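Local coordinates for Lin1840 protein (Listeria innocua serovar 6a, PDB 4ZOC) that probably hydrolyses terminal non-reducing beta-D-glucosyl residues, as a family 3 beta-glucosidase linked to the breakdown of beta-1,2-glucans, at residues F110-A123 and F159-Y172. The protein carries 2 engineered substitutions. Residues are numbered along the deposited sequence; the frame is centred on the assembly and turned at random.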
ATOM      1  N   PHE A 110     -13.133 -22.489   7.265  1.00  7.27           N
ATOM      2  CA  PHE A 110     -12.111 -23.446   6.733  1.00  8.19           C
ATOM      3  C   PHE A 110     -12.765 -24.761   6.333  1.00 11.50           C
ATOM      4  O   PHE A 110     -12.151 -25.860   6.454  1.00 10.55           O
ATOM      5  CB  PHE A 110     -10.984 -23.604   7.767  1.00  7.56           C
ATOM      6  CG  PHE A 110      -9.963 -22.521   7.706  1.00  8.14           C
ATOM      7  CD1 PHE A 110     -10.238 -21.251   8.273  1.00  7.92           C
ATOM      8  CD2 PHE A 110      -8.676 -22.793   7.223  1.00  8.00           C
ATOM      9  CE1 PHE A 110      -9.314 -20.248   8.308  1.00  6.95           C
ATOM     10  CE2 PHE A 110      -7.720 -21.778   7.262  1.00  8.44           C
ATOM     11  CZ  PHE A 110      -8.067 -20.522   7.814  1.00  8.27           C
ATOM     12  N   ASP A 111     -14.037 -24.667   5.864  1.00 10.15           N
ATOM     13  CA  ASP A 111     -14.832 -25.846   5.597  1.00 13.67           C
ATOM     14  C   ASP A 111     -15.468 -25.869   4.210  1.00 11.17           C
ATOM     15  O   ASP A 111     -16.462 -25.200   3.954  1.00 10.82           O
ATOM     16  CB  ASP A 111     -15.863 -26.079   6.722  1.00 14.99           C
ATOM     17  CG  ASP A 111     -16.454 -27.461   6.648  1.00 16.46           C
ATOM     18  OD1 ASP A 111     -15.692 -28.446   6.851  1.00 18.27           O
ATOM     19  OD2 ASP A 111     -17.643 -27.571   6.287  1.00 12.11           O
ATOM     20  N   ARG A 112     -14.847 -26.642   3.313  1.00 10.53           N
ATOM     21  CA  ARG A 112     -15.225 -26.703   1.915  1.00  9.23           C
ATOM     22  C   ARG A 112     -16.710 -27.103   1.808  1.00  8.17           C
ATOM     23  O   ARG A 112     -17.449 -26.510   1.036  1.00  9.97           O
ATOM     24  CB  ARG A 112     -14.338 -27.643   1.101  1.00  8.06           C
ATOM     25  CG  ARG A 112     -12.891 -27.209   0.962  1.00  9.90           C
ATOM     26  CD  ARG A 112     -12.098 -28.425   0.492  1.00 10.33           C
ATOM     27  NE  ARG A 112     -10.673 -28.195   0.249  1.00  9.54           N
ATOM     28  CZ  ARG A 112      -9.730 -28.360   1.201  1.00  9.07           C
ATOM     29  NH1 ARG A 112     -10.061 -28.699   2.435  1.00 10.51           N
ATOM     30  NH2 ARG A 112      -8.449 -28.202   0.901  1.00 12.38           N
ATOM     31  N   GLU A 113     -17.151 -28.102   2.567  1.00 10.81           N
ATOM     32  CA  GLU A 113     -18.533 -28.629   2.411  1.00  9.48           C
ATOM     33  C   GLU A 113     -19.562 -27.550   2.876  1.00  8.30           C
ATOM     34  O   GLU A 113     -20.574 -27.390   2.238  1.00  7.96           O
ATOM     35  CB  GLU A 113     -18.691 -29.953   3.126  1.00 10.66           C
ATOM     36  CG  GLU A 113     -20.113 -30.562   3.075  1.00 11.59           C
ATOM     37  CD  GLU A 113     -20.594 -30.943   1.746  1.00 11.78           C
ATOM     38  OE1 GLU A 113     -19.853 -30.828   0.715  1.00 14.55           O
ATOM     39  OE2 GLU A 113     -21.776 -31.351   1.719  1.00 15.35           O
ATOM     40  N   THR A 114     -19.265 -26.769   3.923  1.00  9.48           N
ATOM     41  CA  THR A 114     -20.103 -25.655   4.294  1.00  8.94           C
ATOM     42  C   THR A 114     -20.330 -24.701   3.126  1.00  8.25           C
ATOM     43  O   THR A 114     -21.430 -24.258   2.894  1.00  8.71           O
ATOM     44  CB  THR A 114     -19.559 -24.906   5.527  1.00  9.64           C
ATOM     45  OG1 THR A 114     -19.596 -25.755   6.670  1.00 12.70           O
ATOM     46  CG2 THR A 114     -20.238 -23.564   5.863  1.00  9.74           C
ATOM     47  N   VAL A 115     -19.234 -24.311   2.446  1.00  8.71           N
ATOM     48  CA  VAL A 115     -19.343 -23.393   1.308  1.00  9.30           C
ATOM     49  C   VAL A 115     -20.096 -24.011   0.131  1.00  9.29           C
ATOM     50  O   VAL A 115     -20.935 -23.352  -0.478  1.00  8.53           O
ATOM     51  CB  VAL A 115     -17.938 -22.906   0.951  1.00 10.01           C
ATOM     52  CG1 VAL A 115     -17.966 -22.134  -0.311  1.00 13.21           C
ATOM     53  CG2 VAL A 115     -17.410 -22.134   2.184  1.00 10.79           C
ATOM     54  N   ARG A 116     -19.854 -25.273  -0.173  1.00  8.42           N
ATOM     55  CA  ARG A 116     -20.640 -25.915  -1.219  1.00  8.61           C
ATOM     56  C   ARG A 116     -22.149 -25.965  -0.912  1.00  7.54           C
ATOM     57  O   ARG A 116     -22.988 -25.710  -1.766  1.00  8.81           O
ATOM     58  CB  ARG A 116     -20.098 -27.322  -1.447  1.00 10.48           C
ATOM     59  CG  ARG A 116     -20.690 -28.036  -2.689  1.00 11.10           C
ATOM     60  CD  ARG A 116     -20.458 -29.570  -2.654  1.00 13.35           C
ATOM     61  NE  ARG A 116     -21.279 -30.162  -1.612  1.00 14.46           N
ATOM     62  CZ  ARG A 116     -22.576 -30.351  -1.672  1.00 12.77           C
ATOM     63  NH1 ARG A 116     -23.253 -30.070  -2.808  1.00 14.56           N
ATOM     64  NH2 ARG A 116     -23.232 -30.842  -0.626  1.00 14.81           N
ATOM     65  N   VAL A 117     -22.497 -26.329   0.318  1.00  9.29           N
ATOM     66  CA  VAL A 117     -23.897 -26.356   0.711  1.00  9.39           C
ATOM     67  C   VAL A 117     -24.548 -24.977   0.623  1.00  9.21           C
ATOM     68  O   VAL A 117     -25.666 -24.842   0.154  1.00  9.65           O
ATOM     69  CB  VAL A 117     -24.069 -26.938   2.133  1.00  9.54           C
ATOM     70  CG1 VAL A 117     -25.477 -26.684   2.676  1.00  9.83           C
ATOM     71  CG2 VAL A 117     -23.733 -28.425   2.126  1.00  9.37           C
ATOM     72  N   MET A 118     -23.823 -23.957   1.090  1.00  9.47           N
ATOM     73  CA  MET A 118     -24.302 -22.608   0.950  1.00  8.30           C
ATOM     74  C   MET A 118     -24.662 -22.354  -0.520  1.00  8.07           C
ATOM     75  O   MET A 118     -25.765 -21.847  -0.839  1.00  7.82           O
ATOM     76  CB  MET A 118     -23.304 -21.585   1.452  1.00  8.02           C
ATOM     77  CG  MET A 118     -23.738 -20.115   1.295  1.00  7.71           C
ATOM     78  SD  MET A 118     -23.608 -19.355  -0.310  1.00  9.55           S
ATOM     79  CE  MET A 118     -21.884 -19.326  -0.642  1.00 10.31           C
ATOM     80  N   ALA A 119     -23.721 -22.625  -1.435  1.00  7.40           N
ATOM     81  CA  ALA A 119     -23.988 -22.324  -2.838  1.00  7.70           C
ATOM     82  C   ALA A 119     -25.114 -23.195  -3.432  1.00  7.36           C
ATOM     83  O   ALA A 119     -25.918 -22.731  -4.247  1.00  6.48           O
ATOM     84  CB  ALA A 119     -22.710 -22.494  -3.571  1.00  8.78           C
ATOM     85  N   GLU A 120     -25.180 -24.480  -3.024  1.00  7.38           N
ATOM     86  CA  GLU A 120     -26.319 -25.310  -3.430  1.00  9.43           C
ATOM     87  C   GLU A 120     -27.711 -24.767  -3.012  1.00  9.92           C
ATOM     88  O   GLU A 120     -28.629 -24.725  -3.846  1.00  9.65           O
ATOM     89  CB  GLU A 120     -26.095 -26.760  -2.964  1.00 10.14           C
ATOM     90  CG  GLU A 120     -27.191 -27.717  -3.444  1.00 12.14           C
ATOM     91  CD  GLU A 120     -26.755 -29.104  -3.089  1.00 14.79           C
ATOM     92  OE1 GLU A 120     -27.099 -29.511  -2.007  1.00 18.41           O
ATOM     93  OE2 GLU A 120     -25.995 -29.748  -3.835  1.00 16.22           O
ATOM     94  N   VAL A 121     -27.856 -24.355  -1.747  1.00  9.83           N
ATOM     95  CA  VAL A 121     -29.099 -23.777  -1.298  1.00  9.63           C
ATOM     96  C   VAL A 121     -29.420 -22.482  -2.057  1.00  8.85           C
ATOM     97  O   VAL A 121     -30.552 -22.230  -2.457  1.00  9.30           O
ATOM     98  CB  VAL A 121     -29.130 -23.575   0.214  1.00  9.80           C
ATOM     99  CG1 VAL A 121     -30.349 -22.809   0.643  1.00 10.16           C
ATOM    100  CG2 VAL A 121     -29.046 -24.891   0.946  1.00 11.72           C
ATOM    101  N   SER A 122     -28.421 -21.650  -2.243  1.00  9.64           N
ATOM    102  CA  SER A 122     -28.556 -20.401  -2.939  1.00  7.35           C
ATOM    103  C   SER A 122     -29.139 -20.671  -4.326  1.00  7.78           C
ATOM    104  O   SER A 122     -30.062 -19.993  -4.752  1.00  8.06           O
ATOM    105  CB  SER A 122     -27.190 -19.790  -3.094  1.00  6.58           C
ATOM    106  OG  SER A 122     -26.677 -19.318  -1.820  1.00  7.68           O
ATOM    107  N   ALA A 123     -28.544 -21.642  -5.022  1.00  7.86           N
ATOM    108  CA  ALA A 123     -29.000 -21.993  -6.382  1.00  8.75           C
ATOM    109  C   ALA A 123     -30.393 -22.614  -6.390  1.00  7.05           C
ATOM    110  O   ALA A 123     -31.171 -22.299  -7.257  1.00  6.81           O
ATOM    111  CB  ALA A 123     -28.030 -22.913  -7.084  1.00  8.84           C
ATOM    112  N   PHE A 159      -4.562 -19.815  -1.328  1.00  8.90           N
ATOM    113  CA  PHE A 159      -4.961 -21.278  -1.337  1.00  9.21           C
ATOM    114  C   PHE A 159      -6.361 -21.511  -0.772  1.00  8.92           C
ATOM    115  O   PHE A 159      -7.237 -22.138  -1.441  1.00  7.86           O
ATOM    116  CB  PHE A 159      -3.961 -22.179  -0.599  1.00  9.77           C
ATOM    117  CG  PHE A 159      -4.298 -23.625  -0.633  1.00  8.57           C
ATOM    118  CD1 PHE A 159      -4.169 -24.321  -1.774  1.00 11.05           C
ATOM    119  CD2 PHE A 159      -4.781 -24.259   0.481  1.00 11.24           C
ATOM    120  CE1 PHE A 159      -4.495 -25.682  -1.816  1.00 10.06           C
ATOM    121  CE2 PHE A 159      -5.127 -25.578   0.457  1.00 11.32           C
ATOM    122  CZ  PHE A 159      -4.976 -26.274  -0.706  1.00 10.79           C
ATOM    123  N   LEU A 160      -6.583 -21.032   0.437  1.00  6.86           N
ATOM    124  CA  LEU A 160      -7.908 -21.018   0.945  1.00  7.59           C
ATOM    125  C   LEU A 160      -8.893 -20.442  -0.044  1.00  7.78           C
ATOM    126  O   LEU A 160     -10.009 -21.016  -0.282  1.00  7.01           O
ATOM    127  CB  LEU A 160      -7.992 -20.221   2.257  1.00  7.70           C
ATOM    128  CG  LEU A 160      -9.295 -20.292   3.008  1.00  8.20           C
ATOM    129  CD1 LEU A 160      -9.747 -21.733   3.331  1.00  9.07           C
ATOM    130  CD2 LEU A 160      -9.269 -19.525   4.308  1.00 10.06           C
ATOM    131  N   ASN A 161      -8.587 -19.287  -0.640  1.00  8.03           N
ATOM    132  CA  ASN A 161      -9.587 -18.657  -1.489  1.00  7.73           C
ATOM    133  C   ASN A 161      -9.870 -19.522  -2.703  1.00  7.40           C
ATOM    134  O   ASN A 161     -10.999 -19.593  -3.185  1.00  7.07           O
ATOM    135  CB  ASN A 161      -9.157 -17.238  -1.979  1.00  7.15           C
ATOM    136  CG  ASN A 161      -9.077 -16.253  -0.825  1.00  6.74           C
ATOM    137  OD1 ASN A 161      -9.569 -16.582   0.280  1.00  9.08           O
ATOM    138  ND2 ASN A 161      -8.622 -15.063  -1.071  1.00  6.52           N
ATOM    139  N   SER A 162      -8.804 -20.145  -3.214  1.00  6.59           N
ATOM    140  CA  SER A 162      -8.931 -21.066  -4.363  1.00  7.67           C
ATOM    141  C   SER A 162      -9.832 -22.279  -4.023  1.00  9.20           C
ATOM    142  O   SER A 162     -10.739 -22.607  -4.796  1.00  9.91           O
ATOM    143  CB  SER A 162      -7.552 -21.559  -4.832  1.00  8.93           C
ATOM    144  OG  SER A 162      -6.728 -20.513  -5.373  1.00 10.18           O
ATOM    145  N   GLU A 163      -9.612 -22.882  -2.851  1.00  7.62           N
ATOM    146  CA  GLU A 163     -10.320 -24.132  -2.412  1.00  9.18           C
ATOM    147  C   GLU A 163     -11.788 -23.816  -2.172  1.00  9.09           C
ATOM    148  O   GLU A 163     -12.676 -24.520  -2.657  1.00  9.32           O
ATOM    149  CB  GLU A 163      -9.647 -24.756  -1.237  1.00  8.97           C
ATOM    150  CG  GLU A 163      -8.239 -25.291  -1.577  1.00 10.03           C
ATOM    151  CD  GLU A 163      -8.327 -26.493  -2.464  1.00 11.18           C
ATOM    152  OE1 GLU A 163      -8.848 -27.481  -2.019  1.00 15.81           O
ATOM    153  OE2 GLU A 163      -7.921 -26.458  -3.640  1.00 14.08           O
ATOM    154  N   LEU A 164     -12.052 -22.710  -1.499  1.00  8.31           N
ATOM    155  CA  LEU A 164     -13.452 -22.326  -1.264  1.00  8.87           C
ATOM    156  C   LEU A 164     -14.206 -21.807  -2.516  1.00  8.61           C
ATOM    157  O   LEU A 164     -15.436 -22.043  -2.688  1.00  9.13           O
ATOM    158  CB  LEU A 164     -13.535 -21.358  -0.111  1.00  9.27           C
ATOM    159  CG  LEU A 164     -12.915 -21.899   1.204  1.00  9.05           C
ATOM    160  CD1 LEU A 164     -13.218 -20.834   2.265  1.00 10.56           C
ATOM    161  CD2 LEU A 164     -13.449 -23.218   1.690  1.00  9.01           C
ATOM    162  N   GLY A 165     -13.488 -21.164  -3.420  1.00  8.37           N
ATOM    163  CA  GLY A 165     -14.073 -20.785  -4.678  1.00  8.48           C
ATOM    164  C   GLY A 165     -14.506 -21.994  -5.474  1.00  7.82           C
ATOM    165  O   GLY A 165     -15.598 -21.996  -6.040  1.00  9.55           O
ATOM    166  N   LYS A 166     -13.650 -22.998  -5.548  1.00  6.77           N
ATOM    167  CA  LYS A 166     -14.011 -24.226  -6.202  1.00  9.52           C
ATOM    168  C   LYS A 166     -15.242 -24.875  -5.552  1.00 10.13           C
ATOM    169  O   LYS A 166     -16.164 -25.328  -6.258  1.00 10.51           O
ATOM    170  CB  LYS A 166     -12.891 -25.241  -6.255  1.00 11.17           C
ATOM    171  CG  LYS A 166     -11.794 -24.821  -7.136  1.00 12.88           C
ATOM    172  CD  LYS A 166     -10.726 -25.893  -7.278  1.00 17.15           C
ATOM    173  CE  LYS A 166      -9.936 -25.993  -6.050  1.00 21.00           C
ATOM    174  NZ  LYS A 166      -8.988 -27.143  -6.196  1.00 27.69           N
ATOM    175  N   ALA A 167     -15.284 -24.900  -4.212  1.00  9.80           N
ATOM    176  CA  ALA A 167     -16.469 -25.391  -3.549  1.00  9.31           C
ATOM    177  C   ALA A 167     -17.740 -24.617  -3.896  1.00 10.28           C
ATOM    178  O   ALA A 167     -18.789 -25.250  -4.093  1.00 10.12           O
ATOM    179  CB  ALA A 167     -16.230 -25.460  -2.053  1.00  8.38           C
ATOM    180  N   MET A 168     -17.650 -23.277  -4.029  1.00  8.55           N
ATOM    181  CA  MET A 168     -18.843 -22.478  -4.389  1.00 10.66           C
ATOM    182  C   MET A 168     -19.309 -22.784  -5.800  1.00 10.83           C
ATOM    183  O   MET A 168     -20.516 -23.015  -6.046  1.00  9.03           O
ATOM    184  CB  MET A 168     -18.561 -21.007  -4.293  1.00 10.62           C
ATOM    185  CG  MET A 168     -18.600 -20.391  -2.943  1.00 12.93           C
ATOM    186  SD  MET A 168     -18.961 -18.580  -2.993  1.00 17.67           S
ATOM    187  CE  MET A 168     -18.193 -18.320  -1.407  1.00 19.42           C
ATOM    188  N   VAL A 169     -18.345 -22.857  -6.723  1.00 10.92           N
ATOM    189  CA  VAL A 169     -18.682 -23.168  -8.133  1.00 12.36           C
ATOM    190  C   VAL A 169     -19.395 -24.535  -8.210  1.00 12.84           C
ATOM    191  O   VAL A 169     -20.423 -24.678  -8.870  1.00 10.64           O
ATOM    192  CB  VAL A 169     -17.430 -23.140  -9.011  1.00 11.84           C
ATOM    193  CG1 VAL A 169     -17.744 -23.711 -10.417  1.00 12.90           C
ATOM    194  CG2 VAL A 169     -16.891 -21.732  -9.127  1.00 11.52           C
ATOM    195  N   ASP A 170     -18.843 -25.537  -7.515  1.00 12.06           N
ATOM    196  CA  ASP A 170     -19.428 -26.872  -7.478  1.00 12.57           C
ATOM    197  C   ASP A 170     -20.866 -26.820  -6.884  1.00 11.48           C
ATOM    198  O   ASP A 170     -21.797 -27.412  -7.405  1.00 10.31           O
ATOM    199  CB  ASP A 170     -18.530 -27.762  -6.655  1.00 15.79           C
ATOM    200  CG  ASP A 170     -18.986 -29.205  -6.643  1.00 25.61           C
ATOM    201  OD1 ASP A 170     -19.587 -29.697  -7.641  1.00 32.63           O
ATOM    202  OD2 ASP A 170     -18.716 -29.873  -5.612  1.00 31.24           O
ATOM    203  N   GLY A 171     -21.028 -26.084  -5.795  1.00 10.42           N
ATOM    204  CA  GLY A 171     -22.342 -25.915  -5.166  1.00  9.97           C
ATOM    205  C   GLY A 171     -23.375 -25.272  -6.074  1.00  9.41           C
ATOM    206  O   GLY A 171     -24.563 -25.726  -6.176  1.00  9.55           O
ATOM    207  N   TYR A 172     -22.968 -24.223  -6.776  1.00  9.07           N
ATOM    208  CA  TYR A 172     -23.937 -23.500  -7.672  1.00  9.33           C
ATOM    209  C   TYR A 172     -24.276 -24.342  -8.890  1.00 10.10           C
ATOM    210  O   TYR A 172     -25.430 -24.460  -9.239  1.00 12.30           O
ATOM    211  CB  TYR A 172     -23.383 -22.159  -8.164  1.00  8.36           C
ATOM    212  CG  TYR A 172     -23.185 -21.065  -7.107  1.00  8.08           C
ATOM    213  CD1 TYR A 172     -24.216 -20.674  -6.281  1.00  6.73           C
ATOM    214  CD2 TYR A 172     -21.999 -20.311  -7.050  1.00  8.03           C
ATOM    215  CE1 TYR A 172     -24.064 -19.644  -5.382  1.00  7.48           C
ATOM    216  CE2 TYR A 172     -21.854 -19.300  -6.096  1.00  8.20           C
ATOM    217  CZ  TYR A 172     -22.888 -18.963  -5.280  1.00  6.69           C
ATOM    218  OH  TYR A 172     -22.742 -17.944  -4.353  1.00  6.67           O
TER
HETATM  219  O   HOH W   1     -22.551 -29.686  -5.722  1.00 15.17           O
HETATM  220  O   HOH W   2     -24.999 -17.215  -2.729  1.00  7.73           O
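R112 reaches E163 on a chain extended from CG to NE, while E163 bends at chi2 (-70°) to meet it. The arginine grips side-on: NE and NH2 both donate to E163 OE1, each at 3.0 Å. OE1 lies in the guanidinium plane, and the NE bond uses its anti lone pair. The other oxygen, OE2, accepts from K166 NZ at 2.9 Å. R112 NH1 is held by the carbonyl of F663, whose ring is also its cation-pi partner.

Further along, helices 112-123 and 159-172 run in the same general direction, crossing at -33° with axes 6.9 Å apart. G171 gives the close point: its CA packs against R116 O at 3.5 Å in a CA-H...O contact. V115 CG1 presses on M168 CG, a tight 3.2 Å. Next to it, A119 CB sits over one face of the Y172 ring, 3.6 Å from the centroid, a CH-pi contact. S122 CB meets the edge of that ring. Y172 OH bonds to S136 and shares a water with S122 OG. At the other end, L160 CD2 covers a face of the F110 ring.

The contact joins two neighbouring outer helices of the TIM barrel. Small residues allow close backbone packing at one end, and the shared carboxylate of E163 probably offsets the charges of R112 and K166 at the other.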